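Local coordinates for protein Poly(Beta-D-mannuronate) lyase (PDB 7O79) that probably degrades alginate as a polysaccharide lyase of family PL6, acting on poly(beta-D-mannuronate), and is built as a parallel beta-helix, at residues Leu78-Gly83 and Ser89-Asn94; Asp107-Gln112 and Tyr117-Phe122. One frame throughout, in Å; residues are numbered along the deposited sequence.

Interaction 1. Residues Leu78-Gly83 and Ser89-Asn94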
# COMPACT_ATOMS: atom_id res chain seq x y z
N LEU A 78 -22.65 -0.18 4.92
CA LEU A 78 -22.82 1.26 5.08
C LEU A 78 -22.34 2.04 3.85
O LEU A 78 -21.60 1.53 3.01
CB LEU A 78 -22.10 1.77 6.33
CG LEU A 78 -22.48 1.08 7.64
CD1 LEU A 78 -21.86 1.82 8.83
CD2 LEU A 78 -24.00 1.00 7.75
N LEU A 79 -22.79 3.29 3.75
CA LEU A 79 -22.31 4.23 2.74
C LEU A 79 -22.02 5.55 3.43
O LEU A 79 -22.88 6.08 4.15
CB LEU A 79 -23.33 4.42 1.61
CG LEU A 79 -23.14 5.62 0.65
CD1 LEU A 79 -21.90 5.50 -0.24
CD2 LEU A 79 -24.37 5.81 -0.22
N PHE A 80 -20.80 6.05 3.25
CA PHE A 80 -20.40 7.37 3.72
C PHE A 80 -20.36 8.30 2.51
O PHE A 80 -19.57 8.09 1.58
CB PHE A 80 -19.05 7.34 4.42
CG PHE A 80 -19.08 6.65 5.75
CD1 PHE A 80 -19.04 5.26 5.83
CD2 PHE A 80 -19.15 7.37 6.92
CE1 PHE A 80 -19.07 4.61 7.05
CE2 PHE A 80 -19.18 6.73 8.15
CZ PHE A 80 -19.14 5.34 8.21
N LYS A 81 -21.21 9.32 2.52
CA LYS A 81 -21.42 10.15 1.34
C LYS A 81 -22.12 11.42 1.78
O LYS A 81 -22.81 11.44 2.80
CB LYS A 81 -22.23 9.38 0.28
CG LYS A 81 -22.49 10.11 -1.04
CD LYS A 81 -23.21 9.16 -2.00
CE LYS A 81 -23.68 9.84 -3.28
NZ LYS A 81 -22.58 10.32 -4.16
N ASP A 82 -21.90 12.50 1.02
CA ASP A 82 -22.46 13.81 1.36
C ASP A 82 -22.01 14.27 2.74
O ASP A 82 -22.80 14.78 3.54
CB ASP A 82 -23.99 13.80 1.26
CG ASP A 82 -24.48 13.45 -0.13
OD1 ASP A 82 -23.66 13.52 -1.07
OD2 ASP A 82 -25.67 13.10 -0.29
N GLY A 83 -20.72 14.09 3.02
CA GLY A 83 -20.21 14.42 4.34
C GLY A 83 -18.72 14.62 4.26
O GLY A 83 -18.10 14.44 3.21
N SER A 89 -9.98 10.12 10.95
CA SER A 89 -10.22 9.12 9.92
C SER A 89 -11.72 8.85 9.84
O SER A 89 -12.42 8.90 10.86
CB SER A 89 -9.46 7.81 10.20
OG SER A 89 -9.74 6.84 9.18
N VAL A 90 -12.21 8.56 8.64
CA VAL A 90 -13.63 8.25 8.52
C VAL A 90 -13.95 6.95 9.25
O VAL A 90 -14.93 6.86 10.00
CB VAL A 90 -14.04 8.18 7.04
CG1 VAL A 90 -15.46 7.69 6.90
CG2 VAL A 90 -13.87 9.54 6.38
N ILE A 91 -13.14 5.92 9.05
CA ILE A 91 -13.31 4.63 9.70
C ILE A 91 -12.03 4.32 10.46
O ILE A 91 -10.93 4.53 9.94
CB ILE A 91 -13.63 3.53 8.66
CG1 ILE A 91 -15.03 3.74 8.10
CG2 ILE A 91 -13.52 2.15 9.32
CD1 ILE A 91 -15.27 3.06 6.79
N GLN A 92 -12.16 3.81 11.68
CA GLN A 92 -10.98 3.55 12.48
C GLN A 92 -11.09 2.23 13.23
O GLN A 92 -12.07 1.99 13.94
CB GLN A 92 -10.72 4.71 13.45
CG GLN A 92 -9.35 4.63 14.11
CD GLN A 92 -8.85 5.98 14.61
OE1 GLN A 92 -9.18 7.03 14.06
NE2 GLN A 92 -8.06 5.95 15.68
N PHE A 93 -10.07 1.37 13.06
CA PHE A 93 -9.98 0.09 13.77
C PHE A 93 -9.11 0.32 15.00
O PHE A 93 -7.88 0.34 14.89
CB PHE A 93 -9.36 -1.00 12.88
CG PHE A 93 -10.24 -1.45 11.72
CD1 PHE A 93 -10.25 -0.75 10.52
CD2 PHE A 93 -11.04 -2.59 11.83
CE1 PHE A 93 -11.05 -1.16 9.45
CE2 PHE A 93 -11.84 -3.02 10.75
CZ PHE A 93 -11.84 -2.31 9.56
N ASN A 94 -9.73 0.46 16.17
CA ASN A 94 -9.01 0.72 17.41
C ASN A 94 -8.86 -0.51 18.29
O ASN A 94 -8.37 -0.39 19.41
CB ASN A 94 -9.68 1.83 18.22
CG ASN A 94 -9.48 3.19 17.61
OD1 ASN A 94 -8.37 3.55 17.23
ND2 ASN A 94 -10.57 3.98 17.52

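Interaction 2. Residues Asp107-Gln112 and Tyr117-Phe122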
# COMPACT_ATOMS: atom_id res chain seq x y z
N ASP A 107 -16.76 10.26 -2.50
CA ASP A 107 -16.48 11.70 -2.49
C ASP A 107 -16.67 12.38 -1.14
O ASP A 107 -17.19 13.50 -1.07
CB ASP A 107 -17.32 12.43 -3.55
CG ASP A 107 -17.16 11.85 -4.92
OD1 ASP A 107 -16.01 11.48 -5.26
OD2 ASP A 107 -18.16 11.75 -5.66
N PHE A 108 -16.24 11.72 -0.07
CA PHE A 108 -16.46 12.17 1.30
C PHE A 108 -15.43 13.23 1.71
O PHE A 108 -14.73 13.10 2.72
CB PHE A 108 -16.41 10.96 2.23
CG PHE A 108 -17.17 11.14 3.51
CD1 PHE A 108 -18.55 11.06 3.54
CD2 PHE A 108 -16.49 11.34 4.70
CE1 PHE A 108 -19.26 11.19 4.74
CE2 PHE A 108 -17.17 11.48 5.91
CZ PHE A 108 -18.57 11.41 5.93
N ASN A 109 -15.40 14.32 0.93
CA ASN A 109 -14.28 15.25 0.90
C ASN A 109 -14.58 16.58 1.57
O ASN A 109 -15.70 17.10 1.51
CB ASN A 109 -13.85 15.50 -0.55
CG ASN A 109 -13.34 14.24 -1.23
OD1 ASN A 109 -12.59 13.47 -0.62
ND2 ASN A 109 -13.71 14.04 -2.49
N PRO A 110 -13.58 17.17 2.22
CA PRO A 110 -13.73 18.51 2.79
C PRO A 110 -13.54 19.55 1.68
O PRO A 110 -13.30 19.21 0.52
CB PRO A 110 -12.59 18.57 3.80
CG PRO A 110 -11.50 17.79 3.10
CD PRO A 110 -12.19 16.69 2.33
N SER A 111 -13.65 20.83 2.06
CA SER A 111 -13.53 21.86 1.03
C SER A 111 -12.07 22.20 0.73
O SER A 111 -11.73 22.47 -0.43
CB SER A 111 -14.32 23.12 1.40
OG SER A 111 -13.89 23.64 2.64
N GLN A 112 -11.18 22.21 1.72
CA GLN A 112 -9.77 22.47 1.44
C GLN A 112 -9.06 21.12 1.36
O GLN A 112 -9.24 20.28 2.25
CB GLN A 112 -9.02 23.32 2.49
CG GLN A 112 -9.30 24.85 2.67
CD GLN A 112 -10.64 25.18 3.33
OE1 GLN A 112 -11.50 25.83 2.76
NE2 GLN A 112 -10.73 24.84 4.64
N TYR A 117 -7.39 13.96 6.53
CA TYR A 117 -7.80 12.81 7.34
C TYR A 117 -7.73 11.53 6.51
O TYR A 117 -7.84 11.56 5.27
CB TYR A 117 -9.21 13.00 7.91
CG TYR A 117 -10.32 13.42 6.94
CD1 TYR A 117 -11.07 12.46 6.26
CD2 TYR A 117 -10.68 14.75 6.78
CE1 TYR A 117 -12.10 12.82 5.40
CE2 TYR A 117 -11.72 15.12 5.93
CZ TYR A 117 -12.43 14.15 5.24
OH TYR A 117 -13.47 14.48 4.39
N TYR A 118 -7.52 10.41 7.19
CA TYR A 118 -7.56 9.13 6.50
C TYR A 118 -9.00 8.78 6.14
O TYR A 118 -9.96 9.32 6.69
CB TYR A 118 -7.03 7.98 7.36
CG TYR A 118 -5.62 8.07 7.86
CD1 TYR A 118 -5.34 8.68 9.08
CD2 TYR A 118 -4.57 7.49 7.16
CE1 TYR A 118 -4.05 8.74 9.57
CE2 TYR A 118 -3.26 7.55 7.64
CZ TYR A 118 -3.01 8.17 8.84
OH TYR A 118 -1.72 8.23 9.33
N TRP A 119 -9.16 7.81 5.24
CA TRP A 119 -10.48 7.22 5.10
C TRP A 119 -10.60 5.95 5.94
O TRP A 119 -11.64 5.73 6.58
CB TRP A 119 -10.80 6.97 3.63
CG TRP A 119 -11.39 8.21 2.99
CD1 TRP A 119 -11.39 9.47 3.52
CD2 TRP A 119 -12.05 8.31 1.73
NE1 TRP A 119 -12.02 10.34 2.66
CE2 TRP A 119 -12.43 9.65 1.55
CE3 TRP A 119 -12.35 7.38 0.72
CZ2 TRP A 119 -13.10 10.10 0.42
CZ3 TRP A 119 -13.01 7.83 -0.41
CH2 TRP A 119 -13.39 9.18 -0.55
N VAL A 120 -9.54 5.16 6.03
CA VAL A 120 -9.52 3.98 6.89
C VAL A 120 -8.18 3.94 7.60
O VAL A 120 -7.13 3.99 6.96
CB VAL A 120 -9.74 2.67 6.09
CG1 VAL A 120 -9.71 1.47 7.02
CG2 VAL A 120 -11.05 2.71 5.30
N LEU A 121 -8.20 3.85 8.93
CA LEU A 121 -6.98 3.81 9.72
C LEU A 121 -6.98 2.59 10.61
O LEU A 121 -7.93 2.38 11.38
CB LEU A 121 -6.80 5.08 10.56
CG LEU A 121 -5.55 5.05 11.44
CD1 LEU A 121 -4.28 4.98 10.63
CD2 LEU A 121 -5.51 6.23 12.42
N PHE A 122 -5.93 1.78 10.51
CA PHE A 122 -5.78 0.61 11.38
C PHE A 122 -4.90 0.94 12.58
O PHE A 122 -3.79 1.45 12.42
CB PHE A 122 -5.18 -0.56 10.60
CG PHE A 122 -6.13 -1.15 9.62
CD1 PHE A 122 -6.97 -2.18 10.01
CD2 PHE A 122 -6.19 -0.69 8.31
CE1 PHE A 122 -7.86 -2.75 9.11
CE2 PHE A 122 -7.09 -1.27 7.41
CZ PHE A 122 -7.92 -2.28 7.82
O HOH W 1 -11.89 13.12 1.95

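Interaction 1. Residues Leu78-Gly83 and Ser89-Asn94
The backbone O of I91 accepts a 2.7 Å hydrogen bond from S89 OG, the hydroxyl coming in above the carbonyl plane, 43° out of it. This short bond spans the bend at V90 and I91, the two residues whose side chains meet F80 from strand 73-83. The contact itself is wholly apolar. V90 CG1 sits over one face of the F80 ring, 4.0 Å from its centroid and displaced toward the rim, where CD2 is its nearest atom at 3.7 Å; this is a CH-pi contact, 23° off the ring normal. The methyl reaches the ring because CG1 is anti to the backbone N of V90 (chi1 173°). I91 makes a looser approach, its CD1 lying obliquely to the ring at 4.1 Å from F80 CE1, so valine and isoleucine touch different parts of one phenyl group. F80 also packs on L60, while V90 rests against F108 and W119 and I91 against L100, which places the ring inside the core of the beta-helix. An alanine at F80 would remove the phenyl ring and would probably leave the V90 and I91 methyls without their aromatic partner, opening a gap between strand 79-81 and the corner at V90 and I91. The S89-I91 bond lies within segment 89-94 and does not join it to F80; with aliphatic carbons set against an aromatic face, cohesion across the core here depends on dispersion and exclusion of water.

Interaction 2. Residues Asp107-Gln112 and Tyr117-Phe122
Y117, W119 and F108 carry most of this contact, and the backbone O of F108 is its polar centre. Y117 OH donates to F108 O over only 2.5 Å, 140° at the oxygen and tilted 16° from the carbonyl plane; the oxygen lies at the edge of the tyrosine ring, in its plane. The phenol gets there with CG held between backbone N and carbonyl carbon (chi1 50°), a crowded position that turns the ring toward the 107-112 loop. P110 comes from the opposite direction, its CD 3.3 Å from Y117 OH. W119 brings CZ2 and CH2 of its indole up to the loop obliquely, CZ2 lying 3.9 Å from F108 CB and 3.6 Å from N109 OD1. Its NE1 donates to a water (2.9 Å), which also lies 2.9 Å from F108 O and 2.7 Å from N109 OD1, tying the indole to the loop. N109 has further partners, ND2 bonding G136 O and OD1 receiving N138 N, and K137 makes a cation-pi contact with W119. F108 is the centre of an inverse gamma turn, closed by a weak bond from N109 N to D107 O. The loop between strands 99-106 and 118-122 folds back on the residues at the start of the second strand, one of the turns that join successive strands in the coils of a parallel beta-helix.

How the interactions relate
Interactions 1 and 2 lie in neighbouring coils of the beta-helix, their centres about 8 Å apart, and follow one another along the chain. Strands 89-93 and 118-122 are parallel neighbours, joined by probable backbone hydrogen bonds from I91 N to W119 O and from F93 N to L121 O, each 2.9 Å. The corners at V90-I91 and W119-V120 are thus stacked coil on coil. F108 of interaction 2 bridges the two: its ring packs on V90, and its CD1 lies 3.3 Å from the backbone N of K81. Farther along the same two strands, F93 and F122 stack, and F93 also stacks on F68 of the preceding coil, so the three rings form a row.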